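Local coordinates for YfnB (Bacillus subtilis, PDB 3ED5), which is a putative hydrolase of the haloacid dehalogenase-like superfamily, YjjG family, and may act as a 5'-nucleotidase, at residues L10-D15 and L180-S185. Numbering follows the deposited sequence.
Sequences LLFDVD and LIIGDS
Phe12 CG and Ile182 CG1 both stand anti to their own carbonyl carbon and beside the backbone N, with chi1 at -83° and -56°. The two side chains therefore lie side by side. The Ile182 CD1 methyl sits over one face of the Phe12 ring, 4.0 Å from its centroid and 12° off the normal, a CH-pi contact. Ile182 CD1 also reaches Leu10 CB at 3.9 Å, and Leu10 CD2 meets Leu180 CB on this same face of the sheet. With an alanine in place of Phe12, the Ile182 CD1 methyl is likely to lose the ring face it packs on, leaving a gap on that side of the sheet. Leu11 and Ile181 pair on the other face.

The strands run parallel. Leu11 N donates to Leu180 O at 2.8 Å, Ile182 N to Leu11 O at 2.8 Å, and Asp13 N to Ile182 O at 3.0 Å. This pairing sets the acidic ends together, as in the HAD active site. Asp13 is probably the catalytic nucleophile. In the conformer described, Asp13 OD2 lies 3.0 Å from Asp184 OD1, which is also 3.0 Å from Asp15 O. Three acceptors this close are consistent with the magnesium site of the family. Lys158 forms a salt bridge to Asp13 OD1, Thr17 bonds OD2, and Arg135 pairs with Asp15.

The two strands are central in the parallel Rossmann-like sheet. Strand 120-125 flanks 9-12, strand 199-203 flanks 179-183, and helix 108-116 packs on Leu10 and Phe12.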
loop_
_atom_site.group_PDB
_atom_site.type_symbol
_atom_site.label_atom_id
_atom_site.label_comp_id
_atom_site.label_asym_id
_atom_site.label_seq_id
_atom_site.Cartn_x
_atom_site.Cartn_y
_atom_site.Cartn_z
ATOM N N LEU A 10 -16.063 0.093 -0.581
ATOM C CA LEU A 10 -14.802 0.868 -0.646
ATOM C C LEU A 10 -13.626 -0.094 -0.521
ATOM O O LEU A 10 -13.589 -0.907 0.419
ATOM C CB LEU A 10 -14.720 1.948 0.463
ATOM C CG LEU A 10 -15.998 2.814 0.540
ATOM C CD1 LEU A 10 -15.906 3.790 1.720
ATOM C CD2 LEU A 10 -16.258 3.563 -0.779
ATOM N N LEU A 11 -12.697 -0.023 -1.476
ATOM C CA LEU A 11 -11.496 -0.831 -1.440
ATOM C C LEU A 11 -10.320 0.087 -1.080
ATOM O O LEU A 11 -10.038 1.047 -1.796
ATOM C CB LEU A 11 -11.228 -1.476 -2.806
ATOM C CG LEU A 11 -12.430 -2.162 -3.516
ATOM C CD1 LEU A 11 -11.950 -2.768 -4.840
ATOM C CD2 LEU A 11 -13.072 -3.254 -2.655
ATOM N N PHE A 12 -9.671 -0.218 0.032
ATOM C CA PHE A 12 -8.580 0.640 0.491
ATOM C C PHE A 12 -7.255 -0.084 0.336
ATOM O O PHE A 12 -7.081 -1.209 0.784
ATOM C CB PHE A 12 -8.747 0.966 1.990
ATOM C CG PHE A 12 -9.676 2.100 2.276
ATOM C CD1 PHE A 12 -9.225 3.417 2.334
ATOM C CD2 PHE A 12 -11.033 1.842 2.521
ATOM C CE1 PHE A 12 -10.135 4.482 2.588
ATOM C CE2 PHE A 12 -11.934 2.891 2.807
ATOM C CZ PHE A 12 -11.491 4.197 2.836
ATOM N N ASP A 13 -6.306 0.616 -0.268
ATOM C CA ASP A 13 -4.897 0.273 -0.147
ATOM C C ASP A 13 -4.465 0.509 1.316
ATOM O O ASP A 13 -5.117 1.247 2.058
ATOM C CB ASP A 13 -4.105 1.157 -1.123
ATOM C CG ASP A 13 -2.602 0.996 -0.973
ATOM O OD1 ASP A 13 -2.056 -0.088 -1.301
ATOM O OD2 ASP A 13 -1.990 1.976 -0.541
ATOM N N VAL A 14 -3.346 -0.103 1.738
ATOM C CA VAL A 14 -2.872 0.033 3.129
ATOM C C VAL A 14 -1.792 1.117 3.218
ATOM O O VAL A 14 -1.950 2.157 3.887
ATOM C CB VAL A 14 -2.300 -1.321 3.676
ATOM C CG1 VAL A 14 -1.761 -1.160 5.117
ATOM C CG2 VAL A 14 -3.428 -2.402 3.727
ATOM N N ASP A 15 -0.679 0.839 2.560
ATOM C CA ASP A 15 0.542 1.622 2.838
ATOM C C ASP A 15 0.506 3.016 2.230
ATOM O O ASP A 15 0.339 3.182 1.019
ATOM C CB ASP A 15 1.787 0.840 2.396
ATOM C CG ASP A 15 2.003 -0.377 3.257
ATOM O OD1 ASP A 15 1.683 -0.287 4.458
ATOM O OD2 ASP A 15 2.490 -1.400 2.746
ATOM N N LEU A 180 -15.560 2.052 -5.060
ATOM C CA LEU A 180 -14.488 3.033 -5.174
ATOM C C LEU A 180 -13.208 2.400 -4.648
ATOM O O LEU A 180 -13.223 1.793 -3.553
ATOM C CB LEU A 180 -14.832 4.273 -4.319
ATOM C CG LEU A 180 -13.754 5.398 -4.348
ATOM C CD1 LEU A 180 -13.641 6.057 -5.737
ATOM C CD2 LEU A 180 -14.131 6.469 -3.302
ATOM N N ILE A 181 -12.090 2.577 -5.364
ATOM C CA ILE A 181 -10.805 2.205 -4.783
ATOM C C ILE A 181 -10.052 3.484 -4.364
ATOM O O ILE A 181 -10.001 4.454 -5.124
ATOM C CB ILE A 181 -9.933 1.321 -5.711
ATOM C CG1 ILE A 181 -8.580 0.996 -5.021
ATOM C CG2 ILE A 181 -9.723 1.978 -7.101
ATOM C CD1 ILE A 181 -7.736 -0.112 -5.789
ATOM N N ILE A 182 -9.488 3.458 -3.159
ATOM C CA ILE A 182 -8.761 4.604 -2.593
ATOM C C ILE A 182 -7.330 4.164 -2.308
ATOM O O ILE A 182 -7.104 3.190 -1.584
ATOM C CB ILE A 182 -9.403 5.025 -1.245
ATOM C CG1 ILE A 182 -10.904 5.338 -1.400
ATOM C CG2 ILE A 182 -8.652 6.270 -0.654
ATOM C CD1 ILE A 182 -11.831 4.160 -1.053
ATOM N N GLY A 183 -6.368 4.861 -2.882
ATOM C CA GLY A 183 -4.957 4.505 -2.637
ATOM C C GLY A 183 -4.014 5.582 -3.099
ATOM O O GLY A 183 -4.406 6.535 -3.816
ATOM N N ASP A 184 -2.747 5.430 -2.693
ATOM C CA ASP A 184 -1.743 6.460 -2.976
ATOM C C ASP A 184 -0.896 6.166 -4.211
ATOM O O ASP A 184 -0.171 7.056 -4.689
ATOM C CB ASP A 184 -0.792 6.563 -1.781
ATOM C CG ASP A 184 0.095 5.364 -1.674
ATOM O OD1 ASP A 184 -0.425 4.230 -1.675
ATOM O OD2 ASP A 184 1.319 5.546 -1.585
ATOM N N SER A 185 -0.956 4.927 -4.714
ATOM C CA SER A 185 -0.113 4.536 -5.856
ATOM C C SER A 185 -0.816 4.723 -7.197
ATOM O O SER A 185 -1.835 4.081 -7.478
ATOM C CB SER A 185 0.358 3.082 -5.715
ATOM O OG SER A 185 0.962 2.652 -6.946
#